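Local coordinates for protein Lmaj004091aaa (Leishmania major, PDB 1XTP) that probably methylates the N-terminal alpha-amino group of proteins beginning X-Pro-Lys, using S-adenosyl-L-methionine as the methyl donor, at residues I162-T167 / K181-A186. Residues are numbered along the deposited sequence; the frame is centred on the assembly and turned at random.
With SAI (S-adenosyl-L-homoselenocysteine), chain B.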
ATOM      1  N   ILE A 162      -7.981   5.085  -6.041  1.00 25.98           N
ATOM      2  CA  ILE A 162      -6.588   4.665  -6.141  1.00 25.76           C
ATOM      3  C   ILE A 162      -6.300   3.753  -4.957  1.00 23.67           C
ATOM      4  O   ILE A 162      -6.248   4.188  -3.808  1.00 22.84           O
ATOM      5  CB  ILE A 162      -5.610   5.861  -6.163  1.00 24.74           C
ATOM      6  CG1 ILE A 162      -5.910   6.764  -7.360  1.00 28.19           C
ATOM      7  CG2 ILE A 162      -4.148   5.369  -6.197  1.00 28.22           C
ATOM      8  CD1 ILE A 162      -5.068   8.007  -7.426  1.00 29.01           C
ATOM      9  N   VAL A 163      -6.129   2.478  -5.272  1.00 24.18           N
ATOM     10  CA  VAL A 163      -5.953   1.431  -4.292  1.00 24.98           C
ATOM     11  C   VAL A 163      -4.465   1.195  -3.961  1.00 24.26           C
ATOM     12  O   VAL A 163      -3.676   0.936  -4.840  1.00 22.95           O
ATOM     13  CB  VAL A 163      -6.589   0.118  -4.824  1.00 22.30           C
ATOM     14  CG1 VAL A 163      -6.371  -1.011  -3.841  1.00 26.41           C
ATOM     15  CG2 VAL A 163      -8.070   0.350  -5.059  1.00 23.80           C
ATOM     16  N   ILE A 164      -4.101   1.305  -2.685  1.00 25.05           N
ATOM     17  CA  ILE A 164      -2.752   1.004  -2.228  1.00 22.21           C
ATOM     18  C   ILE A 164      -2.886   0.033  -1.047  1.00 21.09           C
ATOM     19  O   ILE A 164      -3.076   0.435   0.102  1.00 24.60           O
ATOM     20  CB  ILE A 164      -1.977   2.292  -1.817  1.00 24.20           C
ATOM     21  CG1 ILE A 164      -2.109   3.404  -2.876  1.00 22.62           C
ATOM     22  CG2 ILE A 164      -0.486   1.976  -1.571  1.00 26.37           C
ATOM     23  CD1 ILE A 164      -1.456   4.726  -2.475  1.00 22.45           C
ATOM     24  N   GLN A 165      -2.807  -1.254  -1.336  1.00 23.55           N
ATOM     25  CA  GLN A 165      -3.023  -2.279  -0.331  1.00 26.12           C
ATOM     26  C   GLN A 165      -1.849  -3.213  -0.268  1.00 26.15           C
ATOM     27  O   GLN A 165      -1.453  -3.774  -1.294  1.00 26.57           O
ATOM     28  CB  GLN A 165      -4.283  -3.088  -0.634  1.00 26.32           C
ATOM     29  CG  GLN A 165      -4.424  -4.314   0.287  1.00 29.12           C
ATOM     30  CD  GLN A 165      -5.856  -4.829   0.425  1.00 27.41           C
ATOM     31  OE1 GLN A 165      -6.787  -4.300  -0.189  1.00 25.63           O
ATOM     32  NE2 GLN A 165      -6.030  -5.873   1.252  1.00 24.07           N
ATOM     33  N   TRP A 166      -1.315  -3.391   0.941  1.00 25.54           N
ATOM     34  CA  TRP A 166      -0.211  -4.323   1.208  1.00 26.89           C
ATOM     35  C   TRP A 166       1.025  -4.054   0.314  1.00 26.09           C
ATOM     36  O   TRP A 166       1.747  -4.966  -0.081  1.00 28.54           O
ATOM     37  CB  TRP A 166      -0.700  -5.781   1.121  1.00 29.30           C
ATOM     38  CG  TRP A 166      -1.499  -6.222   2.348  1.00 28.96           C
ATOM     39  CD1 TRP A 166      -1.286  -5.851   3.640  1.00 30.49           C
ATOM     40  CD2 TRP A 166      -2.613  -7.119   2.371  1.00 29.11           C
ATOM     41  NE1 TRP A 166      -2.209  -6.444   4.468  1.00 32.07           N
ATOM     42  CE2 TRP A 166      -3.032  -7.235   3.716  1.00 27.05           C
ATOM     43  CE3 TRP A 166      -3.299  -7.839   1.386  1.00 30.77           C
ATOM     44  CZ2 TRP A 166      -4.103  -8.039   4.104  1.00 30.31           C
ATOM     45  CZ3 TRP A 166      -4.372  -8.635   1.773  1.00 30.93           C
ATOM     46  CH2 TRP A 166      -4.762  -8.727   3.124  1.00 30.52           C
ATOM     47  N   THR A 167       1.265  -2.783   0.024  1.00 25.69           N
ATOM     48  CA  THR A 167       2.338  -2.408  -0.884  1.00 25.65           C
ATOM     49  C   THR A 167       3.088  -1.161  -0.410  1.00 24.52           C
ATOM     50  O   THR A 167       4.273  -1.025  -0.667  1.00 24.99           O
ATOM     51  CB  THR A 167       1.792  -2.304  -2.346  1.00 24.51           C
ATOM     52  OG1 THR A 167       2.870  -2.347  -3.293  1.00 25.05           O
ATOM     53  CG2 THR A 167       0.934  -1.052  -2.535  1.00 21.74           C
ATOM     54  N   LYS A 181       0.958  12.347  -2.338  1.00 26.51           N
ATOM     55  CA  LYS A 181       0.699  13.672  -2.877  1.00 27.86           C
ATOM     56  C   LYS A 181       0.505  13.589  -4.400  1.00 26.73           C
ATOM     57  O   LYS A 181      -0.348  14.262  -4.958  1.00 29.69           O
ATOM     58  CB  LYS A 181       1.849  14.617  -2.501  1.00 28.27           C
ATOM     59  CG  LYS A 181       1.665  16.039  -2.974  1.00 30.53           C
ATOM     60  CD  LYS A 181       2.739  16.995  -2.431  1.00 31.67           C
ATOM     61  N   HIS A 182       1.276  12.729  -5.056  1.00 27.23           N
ATOM     62  CA  HIS A 182       1.140  12.497  -6.484  1.00 26.89           C
ATOM     63  C   HIS A 182      -0.190  11.787  -6.833  1.00 28.11           C
ATOM     64  O   HIS A 182      -0.833  12.079  -7.864  1.00 26.61           O
ATOM     65  CB  HIS A 182       2.342  11.685  -6.953  1.00 28.27           C
ATOM     66  CG  HIS A 182       2.449  11.568  -8.434  1.00 26.77           C
ATOM     67  ND1 HIS A 182       2.593  12.666  -9.255  1.00 29.54           N
ATOM     68  CD2 HIS A 182       2.446  10.484  -9.244  1.00 28.16           C
ATOM     69  CE1 HIS A 182       2.663  12.266 -10.510  1.00 25.22           C
ATOM     70  NE2 HIS A 182       2.578  10.948 -10.531  1.00 27.17           N
ATOM     71  N   CYS A 183      -0.587  10.840  -5.992  1.00 27.44           N
ATOM     72  CA  CYS A 183      -1.903  10.205  -6.116  1.00 28.29           C
ATOM     73  C   CYS A 183      -3.042  11.198  -5.946  1.00 25.47           C
ATOM     74  O   CYS A 183      -4.089  11.072  -6.576  1.00 23.50           O
ATOM     75  CB  CYS A 183      -2.066   9.103  -5.083  1.00 29.44           C
ATOM     76  SG  CYS A 183      -1.099   7.685  -5.460  1.00 29.03           S
ATOM     77  N   GLN A 184      -2.840  12.178  -5.079  1.00 25.35           N
ATOM     78  CA  GLN A 184      -3.867  13.159  -4.796  1.00 24.35           C
ATOM     79  C   GLN A 184      -4.193  13.956  -6.051  1.00 23.50           C
ATOM     80  O   GLN A 184      -5.356  14.182  -6.350  1.00 24.21           O
ATOM     81  CB  GLN A 184      -3.420  14.091  -3.679  1.00 24.74           C
ATOM     82  CG  GLN A 184      -4.473  15.125  -3.272  1.00 24.38           C
ATOM     83  CD  GLN A 184      -3.926  16.093  -2.259  1.00 26.08           C
ATOM     84  OE1 GLN A 184      -2.805  16.573  -2.401  1.00 29.20           O
ATOM     85  NE2 GLN A 184      -4.690  16.361  -1.210  1.00 27.55           N
ATOM     86  N   GLN A 185      -3.165  14.374  -6.779  1.00 22.84           N
ATOM     87  CA  GLN A 185      -3.364  15.151  -8.001  1.00 25.62           C
ATOM     88  C   GLN A 185      -3.941  14.312  -9.151  1.00 25.24           C
ATOM     89  O   GLN A 185      -4.583  14.848 -10.060  1.00 26.74           O
ATOM     90  CB  GLN A 185      -2.067  15.858  -8.421  1.00 28.13           C
ATOM     91  CG  GLN A 185      -0.925  14.942  -8.818  1.00 31.73           C
ATOM     92  CD  GLN A 185      -1.011  14.470 -10.260  1.00 34.60           C
ATOM     93  OE1 GLN A 185      -1.322  15.253 -11.164  1.00 33.27           O
ATOM     94  NE2 GLN A 185      -0.723  13.190 -10.482  1.00 21.60           N
ATOM     95  N   ALA A 186      -3.728  12.999  -9.086  1.00 23.19           N
ATOM     96  CA  ALA A 186      -4.307  12.060 -10.037  1.00 21.00           C
ATOM     97  C   ALA A 186      -5.784  11.759  -9.765  1.00 23.66           C
ATOM     98  O   ALA A 186      -6.442  11.130 -10.597  1.00 23.71           O
ATOM     99  CB  ALA A 186      -3.512  10.778 -10.036  1.00 20.55           C
TER
HETATM  100  N   SAI B 401      -1.944  -5.354  -3.773  1.00 31.77           N
HETATM  101  CA  SAI B 401      -2.050  -6.780  -4.199  1.00 30.13           C
HETATM  102  CB  SAI B 401      -0.706  -7.466  -4.064  1.00 31.24           C
HETATM  103  CG  SAI B 401      -0.121  -7.534  -2.661  1.00 31.74           C
HETATM  104 SE   SAI B 401       1.617  -8.460  -2.723  0.85 32.69          SE
HETATM  105  C   SAI B 401      -3.033  -7.582  -3.362  1.00 30.14           C
HETATM  106  O   SAI B 401      -3.398  -7.172  -2.261  1.00 27.46           O
HETATM  107  OXT SAI B 401      -3.451  -8.671  -3.755  1.00 29.66           O
HETATM  108  C5' SAI B 401       2.741  -6.839  -2.820  1.00 32.32           C
HETATM  109  C4' SAI B 401       2.997  -6.367  -4.254  1.00 26.64           C
HETATM  110  O4' SAI B 401       3.707  -5.165  -4.192  1.00 26.96           O
HETATM  111  C3' SAI B 401       3.848  -7.304  -5.097  1.00 25.27           C
HETATM  112  O3' SAI B 401       3.218  -7.575  -6.322  1.00 24.13           O
HETATM  113  C2' SAI B 401       5.148  -6.580  -5.354  1.00 22.53           C
HETATM  114  O2' SAI B 401       5.710  -6.882  -6.624  1.00 22.49           O
HETATM  115  C1' SAI B 401       4.646  -5.162  -5.255  1.00 24.91           C
HETATM  116  N9  SAI B 401       5.672  -4.165  -4.986  1.00 26.98           N
HETATM  117  C8  SAI B 401       6.839  -4.338  -4.275  1.00 25.78           C
HETATM  118  N7  SAI B 401       7.485  -3.176  -4.258  1.00 20.23           N
HETATM  119  C5  SAI B 401       6.739  -2.253  -4.938  1.00 29.15           C
HETATM  120  C6  SAI B 401       6.933  -0.902  -5.213  1.00 26.42           C
HETATM  121  N6  SAI B 401       8.037  -0.290  -4.781  1.00 21.72           N
HETATM  122  N1  SAI B 401       5.982  -0.211  -5.945  1.00 26.22           N
HETATM  123  C2  SAI B 401       4.845  -0.852  -6.419  1.00 26.26           C
HETATM  124  N3  SAI B 401       4.657  -2.192  -6.127  1.00 25.90           N
HETATM  125  C4  SAI B 401       5.587  -2.868  -5.397  1.00 28.74           C
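Ile162 reaches across from its strand to Cys183 and Ala186 on helix 173-186. Its CB points at the helix and splits into two branches. A chi1 of -60° sets CG1 beside the backbone N and CG2 anti to it, and Ile162 CG2 comes up against Cys183 SG at 3.9 Å. The other branch runs through CG1, and the extended second torsion (chi2 176°) carries CD1 to the helix backbone, where Ile162 CD1 lies 3.3 Å from Cys183 O, 4.0 Å from Cys183 CB and 4.1 Å from Ala186 CB. Cys183 is thus met by both arms, one at its thiol, the other at CB and the carbonyl O. Two residues along the strand, Ile164 brings CD1 to 4.2 Å from the same SG, so the sulfur touches both isoleucines; Phe179, Phe180 and Ile193 extend this buried apolar layer.

The strand and helix segments run nearly antiparallel, at 154°. On the outer part of the helix, Gln185 folds back so that its NE2 donates to His182 O at 2.8 Å, in the carbonyl plane, while NE2 also bonds Leu154 O.

Beyond the packed end, the C-terminal end of the strand and the loop after it reach the bound selenium analogue of the product. Gln165 O accepts a hydrogen bond from the amino N of S-adenosyl-L-homoselenocysteine at 3.0 Å, and Thr167 OG1 donates to the ribose O4' at 3.1 Å. Strand 159-165, helix 173-186 and the adjacent parallel strand 191-198 form a right-handed beta-alpha-beta crossover, with the ligand at the C-terminal ends of the parallel strands, as is characteristic of the Rossmann-like class I methyltransferase fold.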